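Local coordinates for galactose-binding like protein (Bacteroides thetaiotaomicron, PDB 7M1A) that probably binds or helps to process carbohydrate at the bacterial cell surface as a SusE-like protein, this piece being its calcium-binding galactose-binding-like domain, at residues A[17-22]-A[56-61]; A[43-48]-A[166-171]; A[84-89]-A[159-164]; A[91-96]-A[111-116]. All blocks are in the same frame, centred on the assembly; numbering follows the deposited sequence.

Contact 1: A[17-22]-A[56-61]. With EDO (1,2-ethanediol), chain D.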
loop_
_atom_site.group_PDB
_atom_site.type_symbol
_atom_site.label_atom_id
_atom_site.label_comp_id
_atom_site.label_asym_id
_atom_site.label_seq_id
_atom_site.Cartn_x
_atom_site.Cartn_y
_atom_site.Cartn_z
ATOM N N SER A 17 -6.525 -2.419 9.327
ATOM C CA SER A 17 -7.722 -2.432 8.495
ATOM C C SER A 17 -7.302 -2.178 7.040
ATOM O O SER A 17 -6.503 -1.291 6.758
ATOM C CB SER A 17 -8.639 -1.315 8.936
ATOM O OG SER A 17 -9.149 -1.611 10.247
ATOM N N ARG A 18 -7.928 -2.907 6.115
ATOM C CA ARG A 18 -7.825 -2.531 4.721
ATOM C C ARG A 18 -8.620 -1.242 4.501
ATOM O O ARG A 18 -9.630 -0.987 5.186
ATOM C CB ARG A 18 -8.379 -3.638 3.820
ATOM C CG ARG A 18 -7.464 -4.846 3.907
ATOM C CD ARG A 18 -7.816 -5.898 2.913
ATOM N NE ARG A 18 -6.952 -7.063 3.022
ATOM C CZ ARG A 18 -5.996 -7.430 2.203
ATOM N NH1 ARG A 18 -5.556 -6.596 1.269
ATOM N NH2 ARG A 18 -5.426 -8.584 2.415
ATOM N N VAL A 19 -8.130 -0.383 3.592
ATOM C CA VAL A 19 -8.750 0.942 3.450
ATOM C C VAL A 19 -9.190 1.195 2.003
ATOM O O VAL A 19 -9.244 2.356 1.537
ATOM C CB VAL A 19 -7.816 2.085 3.946
ATOM C CG1 VAL A 19 -7.460 1.921 5.454
ATOM C CG2 VAL A 19 -6.482 2.116 3.152
ATOM N N ASP A 20 -9.437 0.104 1.258
ATOM C CA ASP A 20 -9.626 0.176 -0.198
ATOM C C ASP A 20 -11.068 -0.074 -0.645
ATOM O O ASP A 20 -11.282 -0.374 -1.815
ATOM C CB ASP A 20 -8.607 -0.726 -0.915
ATOM C CG ASP A 20 -7.160 -0.309 -0.602
ATOM O OD1 ASP A 20 -6.855 0.752 -0.061
ATOM O OD2 ASP A 20 -6.295 -1.074 -0.959
ATOM N N SER A 21 -12.034 0.167 0.250
ATOM C CA SER A 21 -13.429 0.052 -0.161
ATOM C C SER A 21 -13.772 1.263 -1.055
ATOM O O SER A 21 -13.168 2.323 -0.981
ATOM C CB SER A 21 -14.330 -0.060 1.053
ATOM O OG SER A 21 -14.053 -1.247 1.779
ATOM N N TYR A 22 -14.784 1.100 -1.917
ATOM C CA TYR A 22 -15.278 2.203 -2.750
ATOM C C TYR A 22 -14.186 2.785 -3.634
ATOM O O TYR A 22 -14.086 4.019 -3.811
ATOM C CB TYR A 22 -15.987 3.284 -1.943
ATOM C CG TYR A 22 -17.214 2.720 -1.306
ATOM C CD1 TYR A 22 -18.394 2.627 -2.021
ATOM C CD2 TYR A 22 -17.187 2.304 0.010
ATOM C CE1 TYR A 22 -19.529 2.109 -1.429
ATOM C CE2 TYR A 22 -18.329 1.814 0.624
ATOM C CZ TYR A 22 -19.505 1.699 -0.099
ATOM O OH TYR A 22 -20.624 1.131 0.455
ATOM N N ALA A 56 -10.848 0.910 13.812
ATOM C CA ALA A 56 -10.051 0.686 12.610
ATOM C C ALA A 56 -8.686 1.309 12.854
ATOM O O ALA A 56 -8.548 2.369 13.432
ATOM C CB ALA A 56 -10.653 1.359 11.407
ATOM N N VAL A 57 -7.638 0.634 12.341
ATOM C CA VAL A 57 -6.259 1.101 12.484
ATOM C C VAL A 57 -5.576 1.025 11.114
ATOM O O VAL A 57 -5.645 0.000 10.487
ATOM C CB VAL A 57 -5.493 0.293 13.567
ATOM C CG1 VAL A 57 -4.008 0.634 13.597
ATOM C CG2 VAL A 57 -6.150 0.383 14.912
ATOM N N PHE A 58 -4.817 2.072 10.744
ATOM C CA PHE A 58 -3.952 1.890 9.572
ATOM C C PHE A 58 -2.679 2.712 9.825
ATOM O O PHE A 58 -2.586 3.522 10.762
ATOM C CB PHE A 58 -4.697 2.280 8.279
ATOM C CG PHE A 58 -5.067 3.724 8.176
ATOM C CD1 PHE A 58 -4.180 4.700 7.746
ATOM C CD2 PHE A 58 -6.330 4.137 8.638
ATOM C CE1 PHE A 58 -4.513 6.049 7.707
ATOM C CE2 PHE A 58 -6.675 5.490 8.621
ATOM C CZ PHE A 58 -5.766 6.467 8.206
ATOM N N THR A 59 -1.652 2.396 9.007
ATOM C CA THR A 59 -0.284 2.773 9.315
ATOM C C THR A 59 0.360 3.350 8.048
ATOM O O THR A 59 0.196 2.811 6.941
ATOM C CB THR A 59 0.481 1.521 9.727
ATOM O OG1 THR A 59 -0.189 0.823 10.794
ATOM C CG2 THR A 59 1.886 1.831 10.193
ATOM N N PHE A 60 1.261 4.338 8.211
ATOM C CA PHE A 60 2.011 4.877 7.072
ATOM C C PHE A 60 3.316 5.500 7.545
ATOM O O PHE A 60 3.557 5.616 8.731
ATOM C CB PHE A 60 1.179 5.836 6.216
ATOM C CG PHE A 60 0.632 7.034 6.920
ATOM C CD1 PHE A 60 -0.536 6.938 7.671
ATOM C CD2 PHE A 60 1.249 8.295 6.859
ATOM C CE1 PHE A 60 -1.139 8.078 8.250
ATOM C CE2 PHE A 60 0.673 9.431 7.490
ATOM C CZ PHE A 60 -0.508 9.317 8.160
ATOM N N ASP A 61 4.181 5.830 6.596
ATOM C CA ASP A 61 5.540 6.307 6.798
ATOM C C ASP A 61 5.552 7.709 6.220
ATOM O O ASP A 61 5.202 7.915 5.029
ATOM C CB ASP A 61 6.439 5.345 6.037
ATOM C CG ASP A 61 7.923 5.568 6.085
ATOM O OD1 ASP A 61 8.394 6.619 6.546
ATOM O OD2 ASP A 61 8.641 4.597 5.711
HETATM C C1 EDO D . -12.894 6.055 -1.172
HETATM O O1 EDO D . -13.012 6.257 -2.569
HETATM C C2 EDO D . -13.638 7.149 -0.593
HETATM O O2 EDO D . -15.006 6.816 -0.681
HETATM O O HOH W 1 -7.817 -2.456 12.252
#
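Ser17 and Val57 meet through a single backbone hydrogen bond, Ser17 N to Val57 O at 2.8 Å, where the irregular loop 17-22 passes strand 56-61 at Val57; the bond is nearly straight (N-H...O 162°) and points almost down the axis of the carbonyl. A second link runs through the serine hydroxyl. Its OG sits beside the backbone N (chi1 -68°) and comes within 3.5 Å of Ala56 CB, and from there it reaches a water: Ser17 OG lies 2.6 Å from this water, which in turn accepts from Val57 N at 3.1 Å. Two residues further on, Val19 turns CG1 to the root of the Phe58 side chain, 4.0 Å from Phe58 CB, and the two side chains cross at about a right angle. Leu45 touches both of them, and Phe170 also packs on Phe58, which places this end of the contact in the core of the beta-sandwich. Arg18 points away from the strand and bonds through NH1 to the backbone of Gly24 of the second subunit. Far from the strand, an ethanediol O1 donates to Tyr22 O at 2.8 Å. The chemistry is thus divided: one direct and one water-mediated link tie down the Ser17 end, and beyond it the loop is held by backbone hydrogen bonds of Val19 and Ser21 with His46, with Val19 adding the apolar contact to Phe58.

Contact 2: A[43-48]-A[166-171]. With CA (calcium ion), chain F; EDO (1,2-ethanediol), chain E.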
loop_
_atom_site.group_PDB
_atom_site.type_symbol
_atom_site.label_atom_id
_atom_site.label_comp_id
_atom_site.label_asym_id
_atom_site.label_seq_id
_atom_site.Cartn_x
_atom_site.Cartn_y
_atom_site.Cartn_z
ATOM N N VAL A 43 -10.486 9.649 -4.512
ATOM C CA VAL A 43 -11.214 10.484 -3.552
ATOM C C VAL A 43 -10.713 10.387 -2.122
ATOM O O VAL A 43 -10.742 11.384 -1.381
ATOM C CB VAL A 43 -12.732 10.157 -3.646
ATOM C CG1 VAL A 43 -13.586 10.801 -2.568
ATOM C CG2 VAL A 43 -13.253 10.499 -5.074
ATOM N N GLY A 44 -10.308 9.193 -1.705
ATOM C CA GLY A 44 -9.899 9.080 -0.316
ATOM C C GLY A 44 -9.674 7.613 0.026
ATOM O O GLY A 44 -9.470 6.763 -0.874
ATOM N N LEU A 45 -9.683 7.296 1.326
ATOM C CA LEU A 45 -9.618 5.936 1.773
ATOM C C LEU A 45 -10.918 5.603 2.475
ATOM O O LEU A 45 -11.675 6.507 2.913
ATOM C CB LEU A 45 -8.374 5.638 2.628
ATOM C CG LEU A 45 -8.298 6.293 4.023
ATOM C CD1 LEU A 45 -9.208 5.636 5.068
ATOM C CD2 LEU A 45 -6.843 6.234 4.532
ATOM N N HIS A 46 -11.202 4.299 2.531
ATOM C CA HIS A 46 -12.470 3.886 3.113
ATOM C C HIS A 46 -12.378 2.443 3.580
ATOM O O HIS A 46 -12.015 1.577 2.789
ATOM C CB HIS A 46 -13.563 4.014 2.020
ATOM C CG HIS A 46 -14.945 4.026 2.556
ATOM N ND1 HIS A 46 -15.446 3.073 3.478
ATOM C CD2 HIS A 46 -15.957 4.881 2.253
ATOM C CE1 HIS A 46 -16.720 3.415 3.708
ATOM N NE2 HIS A 46 -17.030 4.504 2.983
ATOM N N THR A 47 -12.656 2.157 4.872
ATOM C CA THR A 47 -12.547 0.781 5.368
ATOM C C THR A 47 -13.793 -0.060 5.138
ATOM O O THR A 47 -13.768 -1.243 5.505
ATOM C CB THR A 47 -12.276 0.786 6.882
ATOM O OG1 THR A 47 -13.348 1.403 7.602
ATOM C CG2 THR A 47 -10.994 1.527 7.233
ATOM N N GLY A 48 -14.847 0.533 4.512
ATOM C CA GLY A 48 -16.071 -0.226 4.283
ATOM C C GLY A 48 -17.097 0.011 5.396
ATOM O O GLY A 48 -17.031 0.974 6.178
ATOM N N TYR A 166 -16.802 1.612 13.961
ATOM C CA TYR A 166 -15.339 1.689 13.996
ATOM C C TYR A 166 -14.744 1.987 12.603
ATOM O O TYR A 166 -13.538 2.199 12.528
ATOM C CB TYR A 166 -14.728 0.375 14.512
ATOM C CG TYR A 166 -14.958 0.084 15.964
ATOM C CD1 TYR A 166 -14.753 1.036 16.953
ATOM C CD2 TYR A 166 -15.559 -1.112 16.345
ATOM C CE1 TYR A 166 -14.967 0.754 18.321
ATOM C CE2 TYR A 166 -15.801 -1.396 17.686
ATOM C CZ TYR A 166 -15.536 -0.451 18.672
ATOM O OH TYR A 166 -15.744 -0.737 19.995
ATOM N N ASN A 167 -15.568 1.980 11.522
ATOM C CA ASN A 167 -15.067 2.255 10.181
ATOM C C ASN A 167 -14.544 3.679 10.070
ATOM O O ASN A 167 -14.901 4.554 10.831
ATOM C CB ASN A 167 -16.141 1.866 9.151
ATOM C CG ASN A 167 -16.253 0.363 9.069
ATOM O OD1 ASN A 167 -15.324 -0.305 8.569
ATOM N ND2 ASN A 167 -17.367 -0.197 9.515
ATOM N N ILE A 168 -13.764 3.912 9.019
ATOM C CA ILE A 168 -13.343 5.273 8.742
ATOM C C ILE A 168 -13.244 5.515 7.232
ATOM O O ILE A 168 -12.759 4.673 6.467
ATOM C CB ILE A 168 -12.005 5.629 9.468
ATOM C CG1 ILE A 168 -11.599 7.097 9.282
ATOM C CG2 ILE A 168 -10.892 4.661 9.033
ATOM C CD1 ILE A 168 -10.448 7.528 10.146
ATOM N N CYS A 169 -13.643 6.726 6.785
ATOM C CA CYS A 169 -13.330 7.190 5.436
ATOM C C CYS A 169 -13.022 8.705 5.553
ATOM O O CYS A 169 -13.623 9.416 6.359
ATOM C CB CYS A 169 -14.505 6.938 4.481
ATOM S SG CYS A 169 -16.073 7.758 4.870
ATOM N N PHE A 170 -12.160 9.205 4.678
ATOM C CA PHE A 170 -11.836 10.621 4.619
ATOM C C PHE A 170 -11.027 10.886 3.345
ATOM O O PHE A 170 -10.616 9.899 2.671
ATOM C CB PHE A 170 -11.134 11.184 5.863
ATOM C CG PHE A 170 -9.755 10.659 6.089
ATOM C CD1 PHE A 170 -9.574 9.369 6.646
ATOM C CD2 PHE A 170 -8.638 11.415 5.807
ATOM C CE1 PHE A 170 -8.293 8.874 6.916
ATOM C CE2 PHE A 170 -7.343 10.905 6.070
ATOM C CZ PHE A 170 -7.202 9.632 6.593
ATOM N N THR A 171 -10.804 12.183 2.992
ATOM C CA THR A 171 -10.210 12.514 1.705
ATOM C C THR A 171 -8.737 12.944 1.796
ATOM O O THR A 171 -8.015 12.743 0.764
ATOM C CB THR A 171 -11.021 13.567 0.934
ATOM O OG1 THR A 171 -10.396 13.803 -0.334
ATOM C CG2 THR A 171 -11.107 14.918 1.638
HETATM CA CA CA F . -6.873 13.462 -1.098
HETATM C C1 EDO E . -20.727 3.997 3.185
HETATM O O1 EDO E . -19.715 4.960 3.033
HETATM C C2 EDO E . -22.017 4.449 2.535
HETATM O O2 EDO E . -21.561 4.978 1.350
HETATM O O HOH W 2 -8.444 13.119 -2.811
HETATM O O HOH W 3 -15.582 -2.607 7.051
#
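Segments 43-48 and 166-171 run antiparallel, their end-to-end directions 177° apart, with Leu45 and Phe170 as a hydrogen-bonded pair and His46 and Cys169 as a non-hydrogen-bonded one. This is the edge of the four-stranded sheet of a galactose-binding-like beta-sandwich. On the core side, Leu45 CD1 and CD2 each lie 3.8 Å from Phe170 CE1. On the other side Cys169 CB lies over one face of the His46 imidazole, 3.6 Å from the ring centroid. Both ring nitrogens are used in the ring plane: His46 ND1 accepts from Gly48 N at 2.8 Å, and NE2 donates to an ethanediol O1. An alanine in place of His46 would probably leave Gly48 N without its acceptor and Cys169 without the ring it packs against. At Thr47 the hydroxyl is held between the backbone N and the carbonyl carbon (chi1 62°); Thr47 OG1 accepts from Ile168 N at 2.9 Å and donates to a lone pair of Asn167 OD1 at 2.8 Å, in the carbonyl plane. Gly44 passes so close to Phe170 O that a side chain would collide with it. At the far end Thr171 O binds the calcium, a site shared with Tyr28, Asn31, Arg33, Glu172 and a water; the hydroxyl of the same residue turns back to the neighbouring segment, Thr171 OG1 donating to Val43 O at 2.7 Å.

Contact 3: A[84-89]-A[159-164]. With EDO (1,2-ethanediol), chain E.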
loop_
_atom_site.group_PDB
_atom_site.type_symbol
_atom_site.label_atom_id
_atom_site.label_comp_id
_atom_site.label_asym_id
_atom_site.label_seq_id
_atom_site.Cartn_x
_atom_site.Cartn_y
_atom_site.Cartn_z
ATOM N N ASN A 84 -21.276 12.594 9.043
ATOM C CA ASN A 84 -22.225 11.562 8.636
ATOM C C ASN A 84 -21.383 10.400 8.088
ATOM O O ASN A 84 -20.152 10.462 7.972
ATOM C CB ASN A 84 -23.182 12.159 7.578
ATOM C CG ASN A 84 -24.566 11.520 7.608
ATOM O OD1 ASN A 84 -24.706 10.351 7.978
ATOM N ND2 ASN A 84 -25.586 12.297 7.250
ATOM N N ASP A 85 -22.052 9.328 7.666
ATOM C CA ASP A 85 -21.416 8.236 6.946
ATOM C C ASP A 85 -20.311 7.648 7.861
ATOM O O ASP A 85 -20.488 7.596 9.087
ATOM C CB ASP A 85 -20.986 8.685 5.533
ATOM C CG ASP A 85 -20.826 7.501 4.585
ATOM O OD1 ASP A 85 -19.726 6.874 4.520
ATOM O OD2 ASP A 85 -21.806 7.160 3.939
HETATM N N MSE A 86 -19.191 7.201 7.270
HETATM C CA MSE A 86 -18.131 6.604 8.066
HETATM C C MSE A 86 -17.053 7.659 8.377
HETATM O O MSE A 86 -15.905 7.317 8.726
HETATM C CB MSE A 86 -17.506 5.367 7.423
HETATM C CG MSE A 86 -18.507 4.333 6.957
HETATM SE SE MSE A 86 -19.760 3.710 8.326
HETATM C CE MSE A 86 -21.425 4.105 7.383
ATOM N N SER A 87 -17.375 8.944 8.245
ATOM C CA SER A 87 -16.424 9.991 8.559
ATOM C C SER A 87 -16.046 9.914 10.034
ATOM O O SER A 87 -16.872 9.656 10.928
ATOM C CB SER A 87 -17.043 11.316 8.265
ATOM O OG SER A 87 -17.344 11.420 6.867
ATOM N N PRO A 88 -14.768 10.159 10.378
ATOM C CA PRO A 88 -14.349 9.956 11.788
ATOM C C PRO A 88 -14.936 11.037 12.696
ATOM O O PRO A 88 -15.083 12.224 12.326
ATOM C CB PRO A 88 -12.802 10.053 11.671
ATOM C CG PRO A 88 -12.586 10.965 10.468
ATOM C CD PRO A 88 -13.671 10.587 9.477
ATOM N N ARG A 89 -15.280 10.600 13.923
ATOM C CA ARG A 89 -15.772 11.555 14.937
ATOM C C ARG A 89 -14.797 11.610 16.113
ATOM O O ARG A 89 -14.396 12.698 16.525
ATOM C CB ARG A 89 -17.186 11.176 15.401
ATOM C CG ARG A 89 -17.728 12.136 16.445
ATOM C CD ARG A 89 -19.185 11.820 16.762
ATOM N NE ARG A 89 -19.732 12.804 17.703
ATOM C CZ ARG A 89 -20.972 12.749 18.183
ATOM N NH1 ARG A 89 -21.749 11.725 17.844
ATOM N NH2 ARG A 89 -21.444 13.746 18.921
ATOM N N LEU A 159 -11.765 5.587 16.809
ATOM C CA LEU A 159 -12.531 5.089 17.947
ATOM C C LEU A 159 -14.033 5.078 17.667
ATOM O O LEU A 159 -14.746 4.200 18.146
ATOM C CB LEU A 159 -12.301 5.954 19.170
ATOM C CG LEU A 159 -10.861 6.126 19.618
ATOM C CD1 LEU A 159 -10.761 7.181 20.739
ATOM C CD2 LEU A 159 -10.286 4.806 20.117
ATOM N N LYS A 160 -14.533 6.069 16.910
ATOM C CA LYS A 160 -15.954 6.154 16.599
ATOM C C LYS A 160 -16.134 7.052 15.405
ATOM O O LYS A 160 -15.503 8.136 15.371
ATOM C CB LYS A 160 -16.766 6.665 17.822
ATOM C CG LYS A 160 -18.295 6.594 17.744
ATOM C CD LYS A 160 -18.949 7.269 18.972
ATOM C CE LYS A 160 -19.015 6.347 20.183
ATOM N NZ LYS A 160 -19.287 4.930 19.804
ATOM N N ASN A 161 -16.980 6.615 14.475
ATOM C CA ASN A 161 -17.317 7.499 13.375
ATOM C C ASN A 161 -18.718 8.086 13.559
ATOM O O ASN A 161 -19.373 7.867 14.567
ATOM C CB ASN A 161 -17.224 6.805 12.006
ATOM C CG ASN A 161 -18.126 5.598 11.877
ATOM O OD1 ASN A 161 -19.264 5.585 12.418
ATOM N ND2 ASN A 161 -17.670 4.560 11.198
ATOM N N TRP A 162 -19.173 8.864 12.581
ATOM C CA TRP A 162 -20.464 9.561 12.730
ATOM C C TRP A 162 -21.668 8.630 12.610
ATOM O O TRP A 162 -22.790 9.106 12.824
ATOM C CB TRP A 162 -20.530 10.727 11.716
ATOM C CG TRP A 162 -19.829 11.957 12.207
ATOM C CD1 TRP A 162 -18.535 12.388 11.935
ATOM C CD2 TRP A 162 -20.355 12.840 13.215
ATOM N NE1 TRP A 162 -18.260 13.518 12.678
ATOM C CE2 TRP A 162 -19.365 13.806 13.471
ATOM C CE3 TRP A 162 -21.574 12.885 13.937
ATOM C CZ2 TRP A 162 -19.561 14.839 14.395
ATOM C CZ3 TRP A 162 -21.768 13.900 14.860
ATOM C CH2 TRP A 162 -20.763 14.863 15.086
ATOM N N SER A 163 -21.469 7.357 12.214
ATOM C CA SER A 163 -22.520 6.331 12.239
ATOM C C SER A 163 -22.332 5.411 13.459
ATOM O O SER A 163 -22.999 4.384 13.543
ATOM C CB SER A 163 -22.458 5.553 10.908
ATOM O OG SER A 163 -22.794 6.448 9.850
ATOM N N ASN A 164 -21.530 5.837 14.432
ATOM C CA ASN A 164 -21.422 5.110 15.699
ATOM C C ASN A 164 -20.770 3.722 15.531
ATOM O O ASN A 164 -21.004 2.798 16.332
ATOM C CB ASN A 164 -22.760 4.994 16.455
ATOM C CG ASN A 164 -22.539 4.656 17.915
ATOM O OD1 ASN A 164 -21.558 5.102 18.514
ATOM N ND2 ASN A 164 -23.456 3.903 18.510
HETATM C C1 EDO E . -20.727 3.997 3.185
HETATM O O1 EDO E . -19.715 4.960 3.033
HETATM C C2 EDO E . -22.017 4.449 2.535
HETATM O O2 EDO E . -21.561 4.978 1.350
HETATM O O HOH W 4 -21.332 9.167 16.351
#
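Trp162 and Arg89 make the broad, flat part of this contact. The arginine chain, extended from CG to NE, crosses the indole with Arg89 CD 3.6 Å from the centroid of the six-membered ring, and its guanidinium lies flat on Trp162, planes 9° apart. Trp162 NE1 bonds to Asn117. Tighter packing surrounds the backbone, where Trp162 N donates to Ser87 O at 2.9 Å, Arg89 N to Lys160 O, and Asn161 CB presses within 3.1 Å of Ser87 O. Toward the turns Trp162 CB packs 3.3 Å from Asn84 N, selenomethionine Met86 lies alongside Asn161, and the polar link is Ser163 OG donating to Asp85 O at 2.7 Å from above the carbonyl plane. The solvent side is looser: a water bridges Arg89 NH1 and Asn161 O, and Lys160 is exposed. A short antiparallel pairing of strands 88-96 and 160-161, flanked by the type II' turn 84-87, a type I turn opened by the Asx turn at Asn161 and the classic bulge of Leu159 and Lys160 against Arg90, thus sits in the galactose-binding-like fold.

Contact 4: A[91-96]-A[111-116]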
loop_
_atom_site.group_PDB
_atom_site.type_symbol
_atom_site.label_atom_id
_atom_site.label_comp_id
_atom_site.label_asym_id
_atom_site.label_seq_id
_atom_site.Cartn_x
_atom_site.Cartn_y
_atom_site.Cartn_z
ATOM N N TYR A 91 -11.001 10.050 17.153
ATOM C CA TYR A 91 -9.916 9.279 16.551
ATOM C C TYR A 91 -8.605 9.746 17.148
ATOM O O TYR A 91 -8.576 10.737 17.867
ATOM C CB TYR A 91 -9.918 9.410 15.003
ATOM C CG TYR A 91 -9.805 10.807 14.426
ATOM C CD1 TYR A 91 -10.896 11.687 14.385
ATOM C CD2 TYR A 91 -8.592 11.225 13.885
ATOM C CE1 TYR A 91 -10.760 12.937 13.785
ATOM C CE2 TYR A 91 -8.470 12.477 13.281
ATOM C CZ TYR A 91 -9.558 13.337 13.226
ATOM O OH TYR A 91 -9.436 14.568 12.631
ATOM N N GLU A 92 -7.559 8.946 16.908
ATOM C CA GLU A 92 -6.288 9.251 17.531
ATOM C C GLU A 92 -5.167 9.196 16.494
ATOM O O GLU A 92 -5.243 8.403 15.541
ATOM C CB GLU A 92 -5.924 8.242 18.628
ATOM C CG GLU A 92 -6.891 8.289 19.803
ATOM C CD GLU A 92 -6.766 7.123 20.759
ATOM O OE1 GLU A 92 -6.049 6.151 20.474
ATOM O OE2 GLU A 92 -7.292 7.280 21.834
ATOM N N VAL A 93 -4.118 10.014 16.678
ATOM C CA VAL A 93 -2.916 9.942 15.847
ATOM C C VAL A 93 -1.780 9.467 16.714
ATOM O O VAL A 93 -1.548 10.075 17.777
ATOM C CB VAL A 93 -2.582 11.316 15.176
ATOM C CG1 VAL A 93 -1.426 11.173 14.200
ATOM C CG2 VAL A 93 -3.827 11.881 14.525
ATOM N N TRP A 94 -1.045 8.441 16.268
ATOM C CA TRP A 94 0.044 7.829 17.041
ATOM C C TRP A 94 1.292 7.857 16.152
ATOM O O TRP A 94 1.225 7.915 14.904
ATOM C CB TRP A 94 -0.228 6.355 17.437
ATOM C CG TRP A 94 -1.351 6.150 18.379
ATOM C CD1 TRP A 94 -2.685 6.497 18.206
ATOM C CD2 TRP A 94 -1.253 5.596 19.699
ATOM N NE1 TRP A 94 -3.446 6.010 19.307
ATOM C CE2 TRP A 94 -2.559 5.511 20.242
ATOM C CE3 TRP A 94 -0.141 5.216 20.465
ATOM C CZ2 TRP A 94 -2.752 5.001 21.546
ATOM C CZ3 TRP A 94 -0.338 4.641 21.729
ATOM C CH2 TRP A 94 -1.641 4.537 22.239
ATOM N N GLY A 95 2.490 7.838 16.770
ATOM C CA GLY A 95 3.709 7.864 15.997
ATOM C C GLY A 95 4.836 7.087 16.660
ATOM O O GLY A 95 4.734 6.644 17.843
ATOM N N CYS A 96 5.845 6.723 15.841
ATOM C CA CYS A 96 7.096 6.207 16.395
ATOM C C CYS A 96 8.241 6.618 15.485
ATOM O O CYS A 96 8.044 7.116 14.399
ATOM C CB CYS A 96 7.066 4.696 16.653
ATOM S SG CYS A 96 6.832 3.688 15.155
ATOM N N LYS A 111 1.084 8.031 21.620
ATOM C CA LYS A 111 -0.125 8.731 21.173
ATOM C C LYS A 111 0.187 10.233 21.105
ATOM O O LYS A 111 0.621 10.823 22.080
ATOM C CB LYS A 111 -1.327 8.494 22.098
ATOM C CG LYS A 111 -2.609 9.166 21.558
ATOM C CD LYS A 111 -3.870 8.762 22.318
ATOM C CE LYS A 111 -3.844 9.210 23.764
ATOM N NZ LYS A 111 -5.140 8.920 24.376
ATOM N N LEU A 112 0.038 10.794 19.905
ATOM C CA LEU A 112 0.440 12.177 19.598
ATOM C C LEU A 112 -0.751 13.105 19.833
ATOM O O LEU A 112 -0.594 14.229 20.361
ATOM C CB LEU A 112 0.953 12.266 18.176
ATOM C CG LEU A 112 2.234 11.440 17.910
ATOM C CD1 LEU A 112 2.321 11.503 16.361
ATOM C CD2 LEU A 112 3.441 12.169 18.478
ATOM N N LEU A 113 -1.953 12.662 19.408
ATOM C CA LEU A 113 -3.129 13.528 19.414
ATOM C C LEU A 113 -4.394 12.716 19.691
ATOM O O LEU A 113 -4.582 11.649 19.103
ATOM C CB LEU A 113 -3.402 14.168 18.022
ATOM C CG LEU A 113 -2.314 15.164 17.552
ATOM C CD1 LEU A 113 -2.450 15.450 16.062
ATOM C CD2 LEU A 113 -2.274 16.445 18.383
ATOM N N ASP A 114 -5.258 13.325 20.536
ATOM C CA ASP A 114 -6.639 12.860 20.702
ATOM C C ASP A 114 -7.502 13.825 19.891
ATOM O O ASP A 114 -7.488 15.036 20.162
ATOM C CB ASP A 114 -7.124 13.077 22.135
ATOM C CG ASP A 114 -6.415 12.190 23.117
ATOM O OD1 ASP A 114 -6.549 10.996 22.958
ATOM O OD2 ASP A 114 -5.624 12.707 23.953
HETATM N N MSE A 115 -8.171 13.346 18.844
HETATM C CA MSE A 115 -8.949 14.207 17.953
HETATM C C MSE A 115 -10.428 13.965 18.175
HETATM O O MSE A 115 -10.903 12.836 18.297
HETATM C CB MSE A 115 -8.620 13.941 16.459
HETATM C CG MSE A 115 -7.153 14.089 16.163
HETATM SE SE MSE A 115 -6.499 15.957 16.319
HETATM C CE MSE A 115 -7.529 16.710 14.828
ATOM N N GLU A 116 -11.172 15.073 18.120
ATOM C CA GLU A 116 -12.615 15.002 18.023
ATOM C C GLU A 116 -13.086 15.939 16.911
ATOM O O GLU A 116 -12.748 17.114 16.903
ATOM C CB GLU A 116 -13.322 15.364 19.341
ATOM C CG GLU A 116 -14.859 15.337 19.153
ATOM C CD GLU A 116 -15.697 15.640 20.366
ATOM O OE1 GLU A 116 -15.097 15.862 21.422
ATOM O OE2 GLU A 116 -16.950 15.621 20.241
HETATM O O HOH W 5 -8.720 9.682 22.317
#
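Tyr91 and Met115, a selenomethionine, meet ring to chain: Met115 CB stands over the centre of the phenol ring, 3.4 Å from its centroid. On the same side of the sheet, Val93 and Leu113 lie side by side, CB to CB at 4.1 Å. On the opposite side, Lys111 passes over the indole of Trp94, its CB 3.6 Å from the centroid of the six-membered ring and 6° off the ring normal. The lysine is extended at first and bends at chi3 (64°), bringing NZ to Asp114 OD1 at 2.9 Å as a salt bridge, with a longer one to Glu92 OE2. A water donates to both Glu92 OE2 and Asp114 OD1, probably easing the closeness of the two carboxylates. Trp94 is fixed in turn by NE1, which donates in its ring plane to Glu92 OE1 at 2.9 Å. A serine at Trp94 would probably leave the aliphatic part of Lys111 without the ring it lies on, and Glu92 OE1 without this donor. Further out, Asp140 takes the Tyr91 hydroxyl, Phe71 backs Val93, Leu113 and Met115, and Trp106 meets the Trp94 ring. The backbones set the register: Val93 O accepts from both Leu112 N (2.7 Å) and Leu113 N (3.1 Å). Two residues therefore face one, a classic beta bulge in an antiparallel pair of this beta-sandwich.

How the contacts relate
Contacts 1 and 2 join directly: Ser21 N lies 2.9 Å from His46 O and Val19 O 2.9 Å from His46 N, so loop 17-22 runs along the outer edge of strand 45-46. Contact 2 meets contact 3 on its other flank, with Cys169 N 3.0 Å from Met86 O, and one ethanediol lies against both, hydrogen-bonded to His46 and lying very close to Asp85; it may mark a pocket. Contacts 3 and 4 share strand 88-96, although their centres are about 16 Å apart. Calcium belongs to contact 2, through Thr171; the side chain of Phe58 in contact 1 is about 12 Å from it. Contacts 2 and 4 lie on opposite sides of the chain's centre, their centres about 17 Å apart.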